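Local coordinates for protein nicotinate phosphoribosyltransferase (Porphyromonas gingivalis, PDB 2IM5) that probably catalyses the ATP-dependent transfer of phosphoribose from phosphoribosyl diphosphate to nicotinate, giving nicotinate ribonucleotide for NAD biosynthesis, at residues A[59-64]-A[87-92]; A[12-17]-A[119-124]; A[93-98]-A[107-112]; A[21-26]-A[237-242]; A[190-195]-A[204-209]. All blocks are in the same frame, centred on the assembly; numbering follows the deposited sequence.

Contact 1 of 5, residues A[59-64]-A[87-92]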
# COMPACT_ATOMS: atom_id res chain seq x y z
N ALA A 59 -1.41 19.37 -13.42
CA ALA A 59 -0.47 19.60 -14.51
C ALA A 59 0.39 18.37 -14.84
O ALA A 59 1.08 18.34 -15.86
CB ALA A 59 0.44 20.78 -14.16
N LEU A 60 0.34 17.35 -14.00
CA LEU A 60 1.12 16.14 -14.23
C LEU A 60 0.66 15.37 -15.47
O LEU A 60 -0.53 15.29 -15.76
CB LEU A 60 1.04 15.21 -13.01
CG LEU A 60 1.58 15.74 -11.68
CD1 LEU A 60 1.19 14.80 -10.57
CD2 LEU A 60 3.09 15.90 -11.76
N SER A 61 1.62 14.81 -16.20
CA SER A 61 1.30 14.01 -17.37
C SER A 61 2.46 13.06 -17.63
O SER A 61 3.62 13.39 -17.41
CB SER A 61 1.05 14.89 -18.60
OG SER A 61 2.22 15.55 -19.02
N LEU A 62 2.12 11.87 -18.10
CA LEU A 62 3.09 10.83 -18.38
C LEU A 62 4.06 11.29 -19.46
O LEU A 62 3.64 11.76 -20.52
CB LEU A 62 2.35 9.57 -18.85
CG LEU A 62 3.15 8.27 -18.96
CD1 LEU A 62 3.55 7.79 -17.56
CD2 LEU A 62 2.29 7.22 -19.67
N THR A 63 5.36 11.17 -19.21
CA THR A 63 6.34 11.57 -20.21
C THR A 63 6.55 10.40 -21.16
O THR A 63 6.08 9.28 -20.90
CB THR A 63 7.71 11.93 -19.58
OG1 THR A 63 8.33 10.75 -19.07
CG2 THR A 63 7.55 12.94 -18.46
N ARG A 64 7.26 10.64 -22.25
CA ARG A 64 7.53 9.59 -23.22
C ARG A 64 8.42 8.50 -22.61
O ARG A 64 8.19 7.31 -22.82
CB ARG A 64 8.20 10.19 -24.47
CG ARG A 64 8.21 9.26 -25.68
CD ARG A 64 6.83 8.63 -25.92
NE ARG A 64 5.74 9.58 -25.68
CZ ARG A 64 4.45 9.29 -25.83
NH1 ARG A 64 4.07 8.08 -26.22
NH2 ARG A 64 3.53 10.22 -25.58
N GLY A 87 -3.11 9.64 -21.24
CA GLY A 87 -4.01 10.77 -21.40
C GLY A 87 -4.66 11.22 -20.11
O GLY A 87 -5.46 12.16 -20.10
N PHE A 88 -4.30 10.57 -19.00
CA PHE A 88 -4.87 10.89 -17.70
C PHE A 88 -4.43 12.21 -17.10
O PHE A 88 -3.27 12.61 -17.20
CB PHE A 88 -4.52 9.77 -16.70
CG PHE A 88 -5.06 10.00 -15.31
CD1 PHE A 88 -6.38 9.68 -15.00
CD2 PHE A 88 -4.24 10.53 -14.31
CE1 PHE A 88 -6.88 9.88 -13.71
CE2 PHE A 88 -4.73 10.74 -13.02
CZ PHE A 88 -6.06 10.41 -12.72
N ARG A 89 -5.38 12.89 -16.45
CA ARG A 89 -5.11 14.14 -15.77
C ARG A 89 -5.88 14.13 -14.46
O ARG A 89 -7.07 13.84 -14.45
CB ARG A 89 -5.57 15.34 -16.61
CG ARG A 89 -4.70 15.62 -17.82
CD ARG A 89 -3.28 16.01 -17.42
NE ARG A 89 -2.46 16.25 -18.60
CZ ARG A 89 -2.08 15.30 -19.46
NH1 ARG A 89 -2.45 14.04 -19.27
NH2 ARG A 89 -1.35 15.62 -20.52
N PHE A 90 -5.18 14.42 -13.36
CA PHE A 90 -5.82 14.47 -12.06
C PHE A 90 -6.89 15.58 -12.08
O PHE A 90 -6.67 16.65 -12.67
CB PHE A 90 -4.79 14.78 -10.97
CG PHE A 90 -3.98 13.58 -10.55
CD1 PHE A 90 -4.50 12.65 -9.65
CD2 PHE A 90 -2.70 13.37 -11.07
CE1 PHE A 90 -3.76 11.53 -9.26
CE2 PHE A 90 -1.95 12.25 -10.68
CZ PHE A 90 -2.48 11.33 -9.78
N ASP A 91 -8.04 15.32 -11.48
CA ASP A 91 -9.11 16.31 -11.42
C ASP A 91 -9.30 16.74 -9.97
O ASP A 91 -9.94 16.04 -9.18
CB ASP A 91 -10.42 15.74 -11.95
CG ASP A 91 -11.58 16.71 -11.80
OD1 ASP A 91 -11.34 17.88 -11.46
OD2 ASP A 91 -12.74 16.30 -12.03
N PRO A 92 -8.74 17.90 -9.61
CA PRO A 92 -8.80 18.47 -8.26
C PRO A 92 -10.18 18.58 -7.63
O PRO A 92 -10.30 18.52 -6.42
CB PRO A 92 -8.15 19.85 -8.43
CG PRO A 92 -7.21 19.64 -9.56
CD PRO A 92 -8.04 18.82 -10.52
O HOH W 1 -2.58 15.48 -14.27
O HOH W 2 -0.63 11.57 -18.09

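Contact 2 of 5, residues A[12-17]-A[119-124]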
# COMPACT_ATOMS: atom_id res chain seq x y z
N LEU A 12 3.10 1.19 -6.66
CA LEU A 12 2.75 0.26 -7.72
C LEU A 12 1.30 -0.21 -7.61
O LEU A 12 0.58 -0.25 -8.60
CB LEU A 12 3.67 -0.95 -7.68
CG LEU A 12 3.25 -2.11 -8.59
CD1 LEU A 12 3.36 -1.67 -10.05
CD2 LEU A 12 4.12 -3.33 -8.33
N TYR A 13 0.87 -0.54 -6.40
CA TYR A 13 -0.48 -1.06 -6.22
C TYR A 13 -1.58 -0.11 -6.66
O TYR A 13 -2.70 -0.55 -6.95
CB TYR A 13 -0.69 -1.52 -4.77
CG TYR A 13 -0.94 -0.42 -3.75
CD1 TYR A 13 -2.22 0.11 -3.56
CD2 TYR A 13 0.09 0.06 -2.95
CE1 TYR A 13 -2.47 1.08 -2.59
CE2 TYR A 13 -0.14 1.03 -1.97
CZ TYR A 13 -1.42 1.54 -1.80
OH TYR A 13 -1.66 2.49 -0.82
N LYS A 14 -1.29 1.18 -6.74
CA LYS A 14 -2.30 2.14 -7.18
C LYS A 14 -2.61 1.88 -8.66
O LYS A 14 -3.76 1.96 -9.08
CB LYS A 14 -1.80 3.58 -6.98
CG LYS A 14 -1.51 3.94 -5.51
CD LYS A 14 -2.75 4.37 -4.72
CE LYS A 14 -3.81 3.27 -4.59
NZ LYS A 14 -4.92 3.64 -3.65
N PHE A 15 -1.58 1.54 -9.44
CA PHE A 15 -1.78 1.26 -10.86
C PHE A 15 -2.37 -0.13 -11.10
O PHE A 15 -3.26 -0.30 -11.93
CB PHE A 15 -0.47 1.38 -11.65
CG PHE A 15 0.06 2.78 -11.74
CD1 PHE A 15 -0.79 3.84 -12.03
CD2 PHE A 15 1.41 3.04 -11.59
CE1 PHE A 15 -0.30 5.14 -12.15
CE2 PHE A 15 1.91 4.34 -11.71
CZ PHE A 15 1.05 5.39 -11.99
N THR A 16 -1.87 -1.14 -10.38
CA THR A 16 -2.38 -2.49 -10.57
C THR A 16 -3.84 -2.61 -10.13
O THR A 16 -4.64 -3.29 -10.77
CB THR A 16 -1.52 -3.55 -9.83
OG1 THR A 16 -1.50 -3.26 -8.43
CG2 THR A 16 -0.09 -3.53 -10.37
N THR A 17 -4.18 -1.94 -9.03
CA THR A 17 -5.56 -1.98 -8.56
C THR A 17 -6.38 -1.05 -9.43
O THR A 17 -7.55 -1.30 -9.70
CB THR A 17 -5.66 -1.53 -7.09
OG1 THR A 17 -4.70 -2.26 -6.33
CG2 THR A 17 -7.06 -1.80 -6.53
N TRP A 119 -5.41 8.98 -6.00
CA TRP A 119 -5.12 10.12 -5.13
C TRP A 119 -4.41 9.75 -3.83
O TRP A 119 -3.58 10.51 -3.34
CB TRP A 119 -6.41 10.86 -4.75
CG TRP A 119 -7.02 11.75 -5.80
CD1 TRP A 119 -8.22 11.57 -6.42
CD2 TRP A 119 -6.49 12.99 -6.29
NE1 TRP A 119 -8.48 12.62 -7.26
CE2 TRP A 119 -7.43 13.51 -7.20
CE3 TRP A 119 -5.31 13.71 -6.04
CZ2 TRP A 119 -7.24 14.72 -7.88
CZ3 TRP A 119 -5.12 14.92 -6.71
CH2 TRP A 119 -6.08 15.41 -7.62
N GLU A 120 -4.75 8.59 -3.26
CA GLU A 120 -4.21 8.17 -1.97
C GLU A 120 -2.74 8.43 -1.64
O GLU A 120 -2.43 9.24 -0.76
CB GLU A 120 -4.48 6.68 -1.71
CG GLU A 120 -4.14 6.28 -0.27
CD GLU A 120 -3.78 4.80 -0.12
OE1 GLU A 120 -3.87 4.07 -1.12
OE2 GLU A 120 -3.41 4.38 1.00
N THR A 121 -1.84 7.72 -2.32
CA THR A 121 -0.42 7.85 -2.06
C THR A 121 0.14 9.25 -2.27
O THR A 121 0.85 9.77 -1.41
CB THR A 121 0.39 6.82 -2.89
OG1 THR A 121 0.10 5.49 -2.42
CG2 THR A 121 1.89 7.06 -2.73
N PRO A 122 -0.16 9.90 -3.41
CA PRO A 122 0.35 11.25 -3.65
C PRO A 122 -0.09 12.23 -2.56
O PRO A 122 0.71 13.02 -2.05
CB PRO A 122 -0.23 11.60 -5.01
CG PRO A 122 -0.35 10.27 -5.69
CD PRO A 122 -0.89 9.40 -4.59
N ILE A 123 -1.37 12.19 -2.20
CA ILE A 123 -1.89 13.09 -1.17
C ILE A 123 -1.21 12.89 0.18
O ILE A 123 -0.86 13.85 0.85
CB ILE A 123 -3.43 12.95 -1.01
CG1 ILE A 123 -4.12 13.54 -2.25
CG2 ILE A 123 -3.90 13.66 0.26
CD1 ILE A 123 -5.65 13.54 -2.18
N LEU A 124 -1.02 11.63 0.58
CA LEU A 124 -0.36 11.37 1.85
C LEU A 124 1.10 11.84 1.82
O LEU A 124 1.59 12.43 2.78
CB LEU A 124 -0.43 9.88 2.19
CG LEU A 124 -1.82 9.36 2.60
CD1 LEU A 124 -1.80 7.84 2.67
CD2 LEU A 124 -2.24 9.96 3.94

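Contact 3 of 5, residues A[93-98]-A[107-112]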
# COMPACT_ATOMS: atom_id res chain seq x y z
N GLU A 93 -11.22 18.73 -8.44
CA GLU A 93 -12.55 18.86 -7.85
C GLU A 93 -13.11 17.57 -7.25
O GLU A 93 -14.16 17.60 -6.62
CB GLU A 93 -13.53 19.47 -8.84
CG GLU A 93 -13.67 18.75 -10.14
CD GLU A 93 -14.49 19.56 -11.14
OE1 GLU A 93 -14.21 20.77 -11.27
OE2 GLU A 93 -15.40 18.99 -11.79
N GLU A 94 -12.41 16.45 -7.43
CA GLU A 94 -12.86 15.19 -6.83
C GLU A 94 -12.43 15.20 -5.36
O GLU A 94 -12.88 14.38 -4.56
CB GLU A 94 -12.20 13.98 -7.52
CG GLU A 94 -12.47 13.83 -9.01
CD GLU A 94 -11.62 12.73 -9.63
OE1 GLU A 94 -10.52 12.48 -9.09
OE2 GLU A 94 -12.02 12.15 -10.67
N VAL A 95 -11.55 16.14 -5.02
CA VAL A 95 -11.00 16.24 -3.68
C VAL A 95 -11.46 17.45 -2.88
O VAL A 95 -11.43 18.57 -3.38
CB VAL A 95 -9.45 16.29 -3.75
CG1 VAL A 95 -8.85 16.28 -2.36
CG2 VAL A 95 -8.93 15.13 -4.58
N THR A 96 -11.87 17.22 -1.63
CA THR A 96 -12.32 18.31 -0.76
C THR A 96 -11.48 18.33 0.51
O THR A 96 -11.43 17.34 1.25
CB THR A 96 -13.81 18.15 -0.35
OG1 THR A 96 -14.63 18.16 -1.53
CG2 THR A 96 -14.24 19.30 0.56
N VAL A 97 -10.83 19.46 0.77
CA VAL A 97 -9.99 19.61 1.95
C VAL A 97 -10.61 20.61 2.91
O VAL A 97 -11.14 21.65 2.49
CB VAL A 97 -8.59 20.13 1.57
CG1 VAL A 97 -7.72 20.26 2.81
CG2 VAL A 97 -7.95 19.19 0.55
N SER A 98 -10.56 20.31 4.19
CA SER A 98 -11.10 21.21 5.19
C SER A 98 -10.64 20.84 6.60
O SER A 98 -10.08 19.77 6.82
CB SER A 98 -12.62 21.19 5.15
OG SER A 98 -13.11 19.91 5.50
N ILE A 107 -9.84 15.28 4.67
CA ILE A 107 -9.70 15.24 3.22
C ILE A 107 -10.46 14.07 2.62
O ILE A 107 -10.35 12.93 3.08
CB ILE A 107 -8.22 15.11 2.81
CG1 ILE A 107 -7.41 16.24 3.44
CG2 ILE A 107 -8.10 15.18 1.29
CD1 ILE A 107 -5.93 16.09 3.24
N ARG A 108 -11.25 14.35 1.59
CA ARG A 108 -12.03 13.31 0.95
C ARG A 108 -11.94 13.39 -0.57
O ARG A 108 -12.09 14.47 -1.15
CB ARG A 108 -13.49 13.42 1.37
CG ARG A 108 -13.63 13.54 2.88
CD ARG A 108 -15.04 13.35 3.36
NE ARG A 108 -15.08 13.44 4.81
CZ ARG A 108 -16.11 13.09 5.57
NH1 ARG A 108 -17.22 12.62 5.01
NH2 ARG A 108 -16.03 13.22 6.89
N ALA A 109 -11.66 12.24 -1.18
CA ALA A 109 -11.57 12.13 -2.62
C ALA A 109 -12.73 11.22 -3.01
O ALA A 109 -12.79 10.06 -2.59
CB ALA A 109 -10.25 11.49 -3.03
N GLN A 110 -13.67 11.75 -3.77
CA GLN A 110 -14.83 10.97 -4.18
C GLN A 110 -15.05 11.08 -5.68
O GLN A 110 -14.89 12.14 -6.27
CB GLN A 110 -16.08 11.46 -3.44
CG GLN A 110 -17.28 10.59 -3.68
CD GLN A 110 -18.51 11.05 -2.93
OE1 GLN A 110 -18.51 11.16 -1.69
NE2 GLN A 110 -19.58 11.34 -3.67
N GLY A 111 -15.42 9.96 -6.29
CA GLY A 111 -15.66 9.91 -7.72
C GLY A 111 -15.53 8.47 -8.21
O GLY A 111 -15.64 7.53 -7.43
N LEU A 112 -15.31 8.29 -9.51
CA LEU A 112 -15.16 6.95 -10.06
C LEU A 112 -13.97 6.30 -9.36
O LEU A 112 -12.89 6.89 -9.26
CB LEU A 112 -14.94 7.03 -11.57
CG LEU A 112 -16.20 7.51 -12.33
CD1 LEU A 112 -15.80 8.15 -13.63
CD2 LEU A 112 -17.15 6.33 -12.56
O HOH W 3 -14.23 10.73 -10.83

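Contact 4 of 5, residues A[21-26]-A[237-242]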
# COMPACT_ATOMS: atom_id res chain seq x y z
N TYR A 21 -9.77 -2.12 -11.37
CA TYR A 21 -11.07 -1.44 -11.29
C TYR A 21 -11.54 -1.02 -12.69
O TYR A 21 -12.70 -1.18 -13.05
CB TYR A 21 -10.99 -0.16 -10.44
CG TYR A 21 -10.77 -0.35 -8.96
CD1 TYR A 21 -11.53 -1.25 -8.22
CD2 TYR A 21 -9.84 0.44 -8.28
CE1 TYR A 21 -11.37 -1.37 -6.84
CE2 TYR A 21 -9.67 0.34 -6.90
CZ TYR A 21 -10.44 -0.56 -6.18
OH TYR A 21 -10.28 -0.64 -4.82
N ALA A 22 -10.61 -0.47 -13.47
CA ALA A 22 -10.92 -0.00 -14.82
C ALA A 22 -11.45 -1.12 -15.72
O ALA A 22 -12.30 -0.90 -16.58
CB ALA A 22 -9.69 0.63 -15.45
N LYS A 23 -10.94 -2.34 -15.51
CA LYS A 23 -11.38 -3.46 -16.32
C LYS A 23 -12.69 -4.06 -15.86
O LYS A 23 -13.64 -4.20 -16.64
CB LYS A 23 -10.34 -4.58 -16.33
CG LYS A 23 -10.81 -5.79 -17.14
CD LYS A 23 -9.89 -6.99 -17.03
CE LYS A 23 -10.37 -8.11 -17.96
NZ LYS A 23 -9.59 -9.36 -17.80
N LEU A 24 -12.75 -4.42 -14.58
CA LEU A 24 -13.93 -5.07 -14.03
C LEU A 24 -15.01 -4.20 -13.39
O LEU A 24 -16.17 -4.60 -13.38
CB LEU A 24 -13.50 -6.14 -13.02
CG LEU A 24 -12.57 -7.25 -13.55
CD1 LEU A 24 -12.16 -8.15 -12.37
CD2 LEU A 24 -13.29 -8.08 -14.63
N PHE A 25 -14.65 -3.03 -12.88
CA PHE A 25 -15.62 -2.15 -12.23
C PHE A 25 -15.50 -0.69 -12.68
O PHE A 25 -15.42 0.22 -11.85
CB PHE A 25 -15.43 -2.23 -10.72
CG PHE A 25 -15.44 -3.63 -10.19
CD1 PHE A 25 -16.62 -4.37 -10.15
CD2 PHE A 25 -14.26 -4.23 -9.78
CE1 PHE A 25 -16.62 -5.70 -9.71
CE2 PHE A 25 -14.25 -5.56 -9.34
CZ PHE A 25 -15.43 -6.30 -9.31
N PRO A 26 -15.52 -0.45 -14.00
CA PRO A 26 -15.39 0.91 -14.54
C PRO A 26 -16.51 1.89 -14.17
O PRO A 26 -16.38 3.09 -14.39
CB PRO A 26 -15.29 0.66 -16.05
CG PRO A 26 -16.21 -0.51 -16.25
CD PRO A 26 -15.81 -1.42 -15.08
N ILE A 237 -7.20 -12.76 -10.45
CA ILE A 237 -6.68 -13.73 -11.40
C ILE A 237 -7.23 -13.41 -12.79
O ILE A 237 -6.51 -13.53 -13.80
CB ILE A 237 -7.09 -15.16 -11.01
CG1 ILE A 237 -6.39 -15.55 -9.71
CG2 ILE A 237 -6.76 -16.14 -12.13
CD1 ILE A 237 -6.97 -16.78 -9.05
N ASN A 238 -8.49 -13.00 -12.86
CA ASN A 238 -9.08 -12.65 -14.15
C ASN A 238 -8.31 -11.49 -14.76
O ASN A 238 -8.06 -11.46 -15.96
CB ASN A 238 -10.55 -12.24 -13.97
CG ASN A 238 -11.16 -11.68 -15.26
OD1 ASN A 238 -10.90 -10.54 -15.66
ND2 ASN A 238 -11.99 -12.50 -15.91
N VAL A 239 -7.90 -10.55 -13.92
CA VAL A 239 -7.17 -9.40 -14.41
C VAL A 239 -5.71 -9.68 -14.75
O VAL A 239 -5.24 -9.28 -15.82
CB VAL A 239 -7.22 -8.24 -13.37
CG1 VAL A 239 -6.40 -7.05 -13.86
CG2 VAL A 239 -8.67 -7.83 -13.11
N TYR A 240 -5.00 -10.39 -13.88
CA TYR A 240 -3.58 -10.61 -14.10
C TYR A 240 -3.11 -12.00 -14.47
O TYR A 240 -1.91 -12.23 -14.60
CB TYR A 240 -2.80 -10.08 -12.89
CG TYR A 240 -2.92 -8.57 -12.78
CD1 TYR A 240 -2.38 -7.74 -13.75
CD2 TYR A 240 -3.64 -7.98 -11.73
CE1 TYR A 240 -2.54 -6.37 -13.70
CE2 TYR A 240 -3.81 -6.59 -11.68
CZ TYR A 240 -3.26 -5.80 -12.67
OH TYR A 240 -3.40 -4.44 -12.64
N ASP A 241 -4.05 -12.92 -14.65
CA ASP A 241 -3.76 -14.29 -15.06
C ASP A 241 -2.62 -14.98 -14.33
O ASP A 241 -1.84 -15.68 -14.95
CB ASP A 241 -3.46 -14.33 -16.56
CG ASP A 241 -4.41 -13.48 -17.37
OD1 ASP A 241 -5.64 -13.67 -17.25
OD2 ASP A 241 -3.92 -12.62 -18.15
N GLY A 242 -2.53 -14.79 -13.02
CA GLY A 242 -1.45 -15.44 -12.29
C GLY A 242 -0.29 -14.53 -11.92
O GLY A 242 0.49 -14.88 -11.04
O HOH W 4 -6.84 -8.72 -18.06

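Contact 5 of 5, residues A[190-195]-A[204-209]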
# COMPACT_ATOMS: atom_id res chain seq x y z
N SER A 190 20.15 -8.11 -1.94
CA SER A 190 19.09 -8.16 -0.94
C SER A 190 17.95 -7.18 -1.27
O SER A 190 16.81 -7.40 -0.87
CB SER A 190 19.64 -7.87 0.45
OG SER A 190 20.00 -6.50 0.60
N LEU A 191 18.26 -6.12 -1.99
CA LEU A 191 17.24 -5.15 -2.37
C LEU A 191 16.45 -5.68 -3.56
O LEU A 191 16.94 -5.70 -4.69
CB LEU A 191 17.88 -3.81 -2.76
CG LEU A 191 16.93 -2.73 -3.29
CD1 LEU A 191 15.96 -2.33 -2.19
CD2 LEU A 191 17.73 -1.52 -3.79
N PHE A 192 15.22 -6.12 -3.33
CA PHE A 192 14.40 -6.65 -4.41
C PHE A 192 13.95 -5.53 -5.34
O PHE A 192 14.06 -5.63 -6.57
CB PHE A 192 13.17 -7.37 -3.84
CG PHE A 192 12.27 -7.92 -4.91
CD1 PHE A 192 12.64 -9.06 -5.62
CD2 PHE A 192 11.08 -7.28 -5.24
CE1 PHE A 192 11.84 -9.55 -6.64
CE2 PHE A 192 10.27 -7.76 -6.26
CZ PHE A 192 10.65 -8.89 -6.97
N GLY A 193 13.43 -4.45 -4.76
CA GLY A 193 12.96 -3.34 -5.55
C GLY A 193 12.24 -2.31 -4.70
O GLY A 193 12.40 -2.31 -3.48
N THR A 194 11.46 -1.45 -5.33
CA THR A 194 10.72 -0.43 -4.61
C THR A 194 9.29 -0.32 -5.11
O THR A 194 8.98 -0.63 -6.26
CB THR A 194 11.38 0.95 -4.76
OG1 THR A 194 10.60 1.94 -4.06
CG2 THR A 194 11.47 1.33 -6.22
N SER A 195 8.41 0.13 -4.22
CA SER A 195 7.01 0.30 -4.54
C SER A 195 6.81 1.58 -5.33
O SER A 195 5.86 1.70 -6.10
CB SER A 195 6.19 0.32 -3.25
OG SER A 195 4.82 0.42 -3.53
N GLY A 204 16.66 2.51 -11.85
CA GLY A 204 16.77 1.22 -12.52
C GLY A 204 16.53 0.02 -11.63
O GLY A 204 17.28 -0.95 -11.67
N LEU A 205 15.49 0.09 -10.81
CA LEU A 205 15.16 -0.99 -9.91
C LEU A 205 13.84 -1.63 -10.34
O LEU A 205 13.09 -1.05 -11.11
CB LEU A 205 15.01 -0.46 -8.48
CG LEU A 205 16.23 0.21 -7.84
CD1 LEU A 205 15.81 0.84 -6.51
CD2 LEU A 205 17.34 -0.82 -7.62
N ARG A 206 13.56 -2.82 -9.82
CA ARG A 206 12.31 -3.51 -10.11
C ARG A 206 11.23 -2.83 -9.27
O ARG A 206 11.52 -2.28 -8.20
CB ARG A 206 12.38 -4.98 -9.68
CG ARG A 206 13.24 -5.88 -10.54
CD ARG A 206 13.09 -7.34 -10.08
NE ARG A 206 13.75 -7.58 -8.80
CZ ARG A 206 15.03 -7.90 -8.67
NH1 ARG A 206 15.81 -8.03 -9.74
NH2 ARG A 206 15.56 -8.07 -7.46
N VAL A 207 9.98 -2.85 -9.74
CA VAL A 207 8.90 -2.28 -8.95
C VAL A 207 8.45 -3.44 -8.08
O VAL A 207 8.57 -4.60 -8.49
CB VAL A 207 7.72 -1.78 -9.81
CG1 VAL A 207 8.14 -0.57 -10.62
CG2 VAL A 207 7.23 -2.90 -10.72
N SER A 208 7.95 -3.15 -6.89
CA SER A 208 7.52 -4.20 -5.98
C SER A 208 6.26 -3.81 -5.23
O SER A 208 6.12 -2.67 -4.78
CB SER A 208 8.66 -4.50 -5.00
OG SER A 208 8.26 -5.39 -3.98
N GLY A 209 5.33 -4.75 -5.09
CA GLY A 209 4.10 -4.47 -4.38
C GLY A 209 3.08 -5.59 -4.50
O GLY A 209 3.28 -6.54 -5.25
O HOH W 5 15.55 -3.92 -8.08

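Contact 1 of 5, residues A[59-64]-A[87-92]
The apolar part of this contact between two loops is the meeting of L60 and F90, where the methyl CD1 of L60 lies 4.0 Å from CE2 of the F90 ring and the two side chains run obliquely past one another. The phenyl group is also packed from its own segment, because CE2 of F88 sits over the centre of one of its faces, and W119 adds a further ring beside it.

R89 supplies a second kind of contact. A bend at chi2 (-64°) brings the chain across to the 59-64 loop, where CD passes 3.3 Å from O of L60 and the guanidinium lays one face against CB of S61. In the plane of that group, NH1 donates to O of F88 at 2.6 Å, reaching the oxygen from above its carbonyl plane.

Water makes the remaining links. One molecule bridges N of F90 and O of L60; another bridges N of L62, 2.8 Å away, and O of F88. The two loops, which lead into helix 64-73 and strand 95-99, are thus joined by water-mediated backbone links and van der Waals packing, NH1 of R89 being spent on a carbonyl of its own segment.

Contact 2 of 5, residues A[12-17]-A[119-124]
Y13 and K14 converge on one carboxylate oxygen of E120, each side chain crossing the glutamate at about a right angle. The Y13 hydroxyl donates to OE1 of E120 over 2.7 Å, arriving from above the carboxylate plane, while the oxygen lies at the edge of the phenol and the ring and carboxylate planes are 61° apart. K14 NZ takes the anti lone pair of the same OE1 in a 2.8 Å salt bridge. CG and CD of the lysine pass OG1 of T121, itself hydrogen-bonded to D11, and bends at chi2 (-84°) and chi3 then turn NZ to the carboxylate.

Helices 12-24 and 120-134 run nearly antiparallel here (152°, the axes of the two short segments approaching to 10.9 Å), so the polar cluster bridges two helices of the N-terminal region in the buried interior. E120 meets the pair with an extended chain. NZ of K14 also forms a salt bridge with E214 and donates to the carbonyl of T117, and OE2 of E120 pairs with R168.

Contact 3 of 5, residues A[93-98]-A[107-112]
A beta hairpin of strands 95-99 and 105-110 makes one edge of the antiparallel sheet that continues through 29-36, 347-355 and 363-364, with 95-99 outermost within the chain. T96 and R108 form the hydrogen-bonded pair: N of T96 donates to O of R108 at 2.8 Å, in the carbonyl plane, and N of R108 returns a 3.0 Å bond to O of T96. Two residues along, N of Q110 donates to O of E94 in the 3-10 turn preceding strand 95-99.

The flanking non-hydrogen-bonded pairs, V95 with A109 and V97 with I107, put their side chains on the opposite face from T96 and R108. There V97 and I107 lie side by side, CG1 to CG1 at 4.1 Å, while CG2 of I107 also reaches across to CG1 of V95 at 3.9 Å. Helix 44-56 and W119 pack against this apolar face. E94, whose carboxylate bonds to W119 and R115, receives a water proton at OE2, 2.6 Å away, and that water accepts from N of L112.

Contact 4 of 5, residues A[21-26]-A[237-242]
K23 reaches across to helix 228-240 with its whole side chain stretched out. From CB, CG leaves opposite the backbone N (chi1 178°), and the torsions beyond it are all extended, so the chain runs straight toward the last turn of the other helix. CD slides past V239, 4.2 Å from its CG2, the two side chains pointing in opposite directions. CE then comes 3.4 Å from OD1 of N238. At the tip, NZ donates to that OD1 over 2.8 Å, approaching from above the plane of the amide carbonyl, and makes a weak bond to the backbone O of the same asparagine. A water 2.8 Å from NZ accepts from the ammonium and donates to O of V239, which extends the lysine's grip to the next carbonyl. The ammonium thus gathers oxygens near the C-terminal end of the helix, where the helix dipole would be expected to suit a positive charge.

L24 packs beside the lysine: its CD1 touches CG2 of V239 at 3.6 Å, and CD2 lies against OD1 of N238. V239 is further covered by Y19 and A20 on the preceding turn of helix 12-24. The arrangement is a packing of two helix C-terminal ends, an apolar leucine-valine contact edged by a lysine held mainly by the N238 amide, and it joins the N-terminal region to helix 228-240 of the TIM-barrel-like NAPRTase family part.

Contact 5 of 5, residues A[190-195]-A[204-209]
With chi1 of F192 at 179° and R206 bent at chi3 (-72°), the arginine folds back over the phenyl ring. NE of R206 stands over one face, toward the rim, 3.5 Å from CE1 of F192, and CZ is 4.5 Å from the ring centroid in an off-centre cation-pi contact, the planes turned 50° apart. CB of S208 meets the edge of the same ring.

Behind these run the parallel strands of a beta-alpha-beta unit, 191-194 and the short, weakly bonded 206-207, joined by helix 197-203. N of T194 donates to O of R206 at 3.0 Å, and O of T194 accepts from N of S208 at 2.8 Å, from well above its carbonyl plane. A water accepts from N of R206 and donates to O of F192. L191 and L205 cross at about a right angle, CD2 to CD2 at 3.9 Å. Two backbone bonds and one water hold the edge strand, while the guanidinium, NE 3.0 Å from O of F192, lies over a ring that probably eases its charge.

In the fold
Contact 2 is the hub, 7 Å from the chain centre, and touches the other four. W119 packs on D91 of contact 1 and on V95 of contact 3, with its NE1 2.7 Å from OE1 of E94. Contacts 2 and 4 share helix 12-24, and OH of Y240 lies 2.5 Å from O of T16, probably hydrogen-bonded. Toward the parallel sheet, N of L12 is 2.9 Å from O of S195 in contact 5. Contacts 3 and 5 stand on opposite sides of the centre, about 31 Å between centres. Helix 213-223, whose first residue H213 is the predicted phosphohistidine, unmodified here, also carries E214, the partner of K14 in contact 2.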